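Side-chain contacts in nickel ABC transporter (Nickel-binding protein) (Bacillus halodurans, PDB 3T66), which probably serves as the extracellular solute-binding component of an ABC importer, capturing nickel or peptides for uptake: residues L265-R268 with Q269-V272; G395-N399 with A400-P404. All coordinates share one frame; numbering follows the deposited sequence.

Contact 1 of 2, residues L265-R268 with Q269-V272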
loop_
_atom_site.group_PDB
_atom_site.type_symbol
_atom_site.label_atom_id
_atom_site.label_comp_id
_atom_site.label_asym_id
_atom_site.label_seq_id
_atom_site.Cartn_x
_atom_site.Cartn_y
_atom_site.Cartn_z
ATOM N N LEU A 265 8.584 15.795 -18.402
ATOM C CA LEU A 265 7.845 15.662 -19.660
ATOM C C LEU A 265 6.331 15.393 -19.460
ATOM O O LEU A 265 5.522 15.855 -20.260
ATOM C CB LEU A 265 8.519 14.657 -20.631
ATOM N N LEU A 266 5.945 14.688 -18.388
ATOM C CA LEU A 266 4.510 14.435 -18.059
ATOM C C LEU A 266 3.914 15.458 -17.092
ATOM O O LEU A 266 4.555 15.820 -16.107
ATOM C CB LEU A 266 4.328 13.051 -17.465
ATOM C CG LEU A 266 4.416 11.875 -18.423
ATOM C CD1 LEU A 266 4.872 10.646 -17.674
ATOM C CD2 LEU A 266 3.081 11.603 -19.139
ATOM N N ASP A 267 2.700 15.924 -17.377
ATOM C CA ASP A 267 2.000 16.902 -16.530
ATOM C C ASP A 267 1.124 16.158 -15.538
ATOM O O ASP A 267 -0.010 15.771 -15.858
ATOM C CB ASP A 267 1.121 17.824 -17.371
ATOM C CG ASP A 267 0.262 18.746 -16.518
ATOM O OD1 ASP A 267 0.092 19.932 -16.889
ATOM O OD2 ASP A 267 -0.249 18.288 -15.469
ATOM N N ARG A 268 1.647 15.969 -14.329
ATOM C CA ARG A 268 1.038 15.059 -13.366
ATOM C C ARG A 268 -0.431 15.345 -13.070
ATOM O O ARG A 268 -1.225 14.415 -12.976
ATOM C CB ARG A 268 1.850 15.045 -12.083
ATOM C CG ARG A 268 3.018 14.123 -12.100
ATOM C CD ARG A 268 3.927 14.469 -10.931
ATOM N NE ARG A 268 5.216 13.848 -11.136
ATOM C CZ ARG A 268 6.148 14.357 -11.926
ATOM N NH1 ARG A 268 5.918 15.500 -12.547
ATOM N NH2 ARG A 268 7.299 13.726 -12.105
ATOM N N GLN A 269 -0.802 16.616 -12.933
ATOM C CA GLN A 269 -2.220 16.916 -12.718
ATOM C C GLN A 269 -3.120 16.374 -13.841
ATOM O O GLN A 269 -4.203 15.850 -13.561
ATOM C CB GLN A 269 -2.489 18.407 -12.445
ATOM C CG GLN A 269 -3.887 18.683 -11.895
ATOM C CD GLN A 269 -4.114 18.154 -10.447
ATOM O OE1 GLN A 269 -3.338 18.457 -9.523
ATOM N NE2 GLN A 269 -5.193 17.381 -10.256
ATOM N N GLU A 270 -2.670 16.476 -15.093
ATOM C CA GLU A 270 -3.482 16.006 -16.212
ATOM C C GLU A 270 -3.665 14.512 -16.138
ATOM O O GLU A 270 -4.667 14.009 -16.617
ATOM C CB GLU A 270 -2.923 16.368 -17.606
ATOM C CG GLU A 270 -2.752 17.884 -17.973
ATOM C CD GLU A 270 -3.842 18.797 -17.396
ATOM O OE1 GLU A 270 -3.528 19.637 -16.509
ATOM O OE2 GLU A 270 -5.014 18.667 -17.826
ATOM N N ILE A 271 -2.712 13.793 -15.551
ATOM C CA ILE A 271 -2.911 12.366 -15.335
ATOM C C ILE A 271 -3.971 12.182 -14.286
ATOM O O ILE A 271 -4.765 11.266 -14.379
ATOM C CB ILE A 271 -1.673 11.618 -14.843
ATOM C CG1 ILE A 271 -0.402 12.081 -15.566
ATOM C CG2 ILE A 271 -1.878 10.108 -15.019
ATOM C CD1 ILE A 271 0.036 11.188 -16.730
ATOM N N VAL A 272 -4.000 13.054 -13.287
ATOM C CA VAL A 272 -5.000 12.927 -12.243
ATOM C C VAL A 272 -6.371 13.087 -12.865
ATOM O O VAL A 272 -7.322 12.406 -12.482
ATOM C CB VAL A 272 -4.816 13.969 -11.114
ATOM C CG1 VAL A 272 -5.947 13.863 -10.102
ATOM C CG2 VAL A 272 -3.448 13.803 -10.417
#
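Asp267 and Glu270 meet at the start of helix 268-275, where Asp267 is the N-cap. Its OD2 lies 3.0 Å from Glu270 N, a fairly straight bond (161°) in which the N-H arrives from above the carboxylate plane. The first torsion places CG anti to the backbone N (chi1 174°), and so carries the carboxylate round toward the first helical turn. Glu270 crosses this group at a slant: its CG packs 3.5 Å from Asp267 CG, and the two carboxylates stand almost perpendicular, at 88°. Asp267 OD1 and Glu270 OE1 are 3.7 Å apart, so the pair of like charges probably raises the proton affinity of one or both, an effect that the helix N-terminus is likely to offset in part. Arg268 extends away from this pair, its NE bonded to Phe453 O on strand 451-464 and its NH2 in a salt bridge with Asp263, while its carbonyl oxygen accepts from Val272 N in the first turn of the helix. Leu266, which also touches Val349 and Phe350 of helix 343-356, flanks the cap together with Ile271 as a hydrophobic staple, CD2 of Leu266 lying 3.9 Å from Ile271 CD1.

Contact 2 of 2, residues G395-N399 with A400-P404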
loop_
_atom_site.group_PDB
_atom_site.type_symbol
_atom_site.label_atom_id
_atom_site.label_comp_id
_atom_site.label_asym_id
_atom_site.label_seq_id
_atom_site.Cartn_x
_atom_site.Cartn_y
_atom_site.Cartn_z
ATOM N N GLY A 395 11.744 0.122 4.295
ATOM C CA GLY A 395 13.001 -0.652 4.185
ATOM C C GLY A 395 13.080 -1.732 3.107
ATOM O O GLY A 395 14.101 -1.857 2.434
ATOM N N TYR A 396 12.006 -2.516 2.947
ATOM C CA TYR A 396 11.951 -3.500 1.893
ATOM C C TYR A 396 11.974 -2.802 0.556
ATOM O O TYR A 396 12.751 -3.170 -0.313
ATOM C CB TYR A 396 10.753 -4.455 1.970
ATOM C CG TYR A 396 10.744 -5.380 0.754
ATOM C CD1 TYR A 396 11.439 -6.618 0.758
ATOM C CD2 TYR A 396 10.110 -4.971 -0.448
ATOM C CE1 TYR A 396 11.465 -7.432 -0.372
ATOM C CE2 TYR A 396 10.133 -5.764 -1.587
ATOM C CZ TYR A 396 10.803 -6.989 -1.543
ATOM O OH TYR A 396 10.794 -7.730 -2.702
ATOM N N TYR A 397 11.136 -1.802 0.363
ATOM C CA TYR A 397 11.075 -1.186 -0.963
ATOM C C TYR A 397 12.435 -0.657 -1.405
ATOM O O TYR A 397 12.896 -0.871 -2.548
ATOM C CB TYR A 397 10.096 -0.037 -0.934
ATOM C CG TYR A 397 10.259 0.896 -2.069
ATOM C CD1 TYR A 397 9.910 0.508 -3.360
ATOM C CD2 TYR A 397 10.756 2.191 -1.862
ATOM C CE1 TYR A 397 10.017 1.387 -4.445
ATOM C CE2 TYR A 397 10.901 3.098 -2.940
ATOM C CZ TYR A 397 10.511 2.693 -4.243
ATOM O OH TYR A 397 10.623 3.566 -5.326
ATOM N N LEU A 398 13.063 0.060 -0.486
ATOM C CA LEU A 398 14.215 0.828 -0.841
ATOM C C LEU A 398 15.284 -0.142 -1.133
ATOM O O LEU A 398 15.898 -0.094 -2.189
ATOM C CB LEU A 398 14.651 1.726 0.290
ATOM C CG LEU A 398 13.823 2.980 0.420
ATOM C CD1 LEU A 398 14.165 3.643 1.730
ATOM C CD2 LEU A 398 14.056 3.893 -0.731
ATOM N N ASN A 399 15.508 -1.049 -0.204
ATOM C CA ASN A 399 16.507 -2.034 -0.449
ATOM C C ASN A 399 16.260 -2.762 -1.780
ATOM O O ASN A 399 17.175 -2.882 -2.621
ATOM C CB ASN A 399 16.598 -3.011 0.697
ATOM C CG ASN A 399 17.895 -3.754 0.681
ATOM O OD1 ASN A 399 18.906 -3.292 1.235
ATOM N ND2 ASN A 399 17.898 -4.901 0.017
ATOM N N ALA A 400 15.022 -3.196 -1.998
ATOM C CA ALA A 400 14.712 -3.960 -3.177
ATOM C C ALA A 400 14.991 -3.168 -4.452
ATOM O O ALA A 400 15.466 -3.722 -5.452
ATOM C CB ALA A 400 13.298 -4.422 -3.143
ATOM N N THR A 401 14.741 -1.875 -4.440
ATOM C CA THR A 401 14.771 -1.150 -5.713
ATOM C C THR A 401 16.079 -0.375 -5.995
ATOM O O THR A 401 16.375 0.024 -7.149
ATOM C CB THR A 401 13.537 -0.248 -5.787
ATOM O OG1 THR A 401 12.385 -1.033 -5.416
ATOM C CG2 THR A 401 13.350 0.299 -7.159
ATOM N N TYR A 402 16.877 -0.187 -4.944
ATOM C CA TYR A 402 17.986 0.738 -5.007
ATOM C C TYR A 402 19.309 0.136 -4.618
ATOM O O TYR A 402 20.335 0.554 -5.115
ATOM C CB TYR A 402 17.679 1.929 -4.119
ATOM C CG TYR A 402 16.517 2.715 -4.630
ATOM C CD1 TYR A 402 16.645 3.483 -5.797
ATOM C CD2 TYR A 402 15.290 2.687 -3.971
ATOM C CE1 TYR A 402 15.587 4.217 -6.295
ATOM C CE2 TYR A 402 14.214 3.410 -4.452
ATOM C CZ TYR A 402 14.370 4.183 -5.624
ATOM O OH TYR A 402 13.322 4.918 -6.134
ATOM N N HIS A 403 19.309 -0.835 -3.716
ATOM C CA HIS A 403 20.578 -1.410 -3.325
ATOM C C HIS A 403 21.131 -2.278 -4.455
ATOM O O HIS A 403 20.372 -2.992 -5.090
ATOM C CB HIS A 403 20.448 -2.199 -2.049
ATOM C CG HIS A 403 21.747 -2.727 -1.560
ATOM N ND1 HIS A 403 22.435 -3.726 -2.218
ATOM C CD2 HIS A 403 22.506 -2.383 -0.498
ATOM C CE1 HIS A 403 23.560 -3.980 -1.578
ATOM N NE2 HIS A 403 23.622 -3.188 -0.522
ATOM N N PRO A 404 22.453 -2.192 -4.731
ATOM C CA PRO A 404 23.121 -3.057 -5.732
ATOM C C PRO A 404 22.601 -4.502 -5.742
ATOM O O PRO A 404 22.353 -5.045 -6.797
ATOM C CB PRO A 404 24.599 -3.038 -5.288
ATOM C CG PRO A 404 24.761 -1.774 -4.422
ATOM C CD PRO A 404 23.382 -1.169 -4.203
#
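Tyr397 and Tyr402 form an offset edge-to-face pair near the C-terminal end of helix 395-402, with the edge of Tyr402 directed at the face of Tyr397 and the planes at 85°. Their first torsions differ: Tyr397 has CG anti to the backbone N (chi1 162°), whereas Tyr402 has CG beside its own backbone N. From these positions the rings converge until Tyr397 OH and Tyr402 OH are hydrogen-bonded at 3.1 Å. An alanine in place of Tyr397 would probably leave the Tyr402 edge without its aromatic face and the Tyr402 hydroxyl without this bond. Leu398 CD2 packs 3.7 Å from Tyr402 CD2, and its own side chain also touches Thr438 and Ile445 of helix 431-447. Thr401 turns OG1 back along the helix to Tyr397 O (2.9 Å), which accepts Thr401 N as well; the two donors approach from opposite faces of the carbonyl plane. Asn399 and His403 run side by side, with amide and imidazole planes 24° apart; Asn399 OD1 is bonded to Asn426 ND2 and His403 ND1 to Thr405 N. Away from the tyrosine pair, Ala400 CB makes a CH-pi contact over one face of Tyr396, 4.1 Å from the ring centroid.

Contact 1 precedes contact 2 along the chain, and the two do not touch: their centres are 26 Å apart and their nearest atoms about 12 Å. Strand 451-464 connects them through Phe453, whose carbonyl oxygen accepts from Arg268 in contact 1 while its side chain packs against Tyr397 and Tyr402 of contact 2. Contact 1 is the capped beginning of one short helix, whereas contact 2 takes in the whole of another, helix 395-402, and the residues that leave it. Contact 1 lies about 22 Å from the centre of the chain, contact 2 about 16 Å, measured from their own centres. Both are away from the calcium-binding residue Asp179.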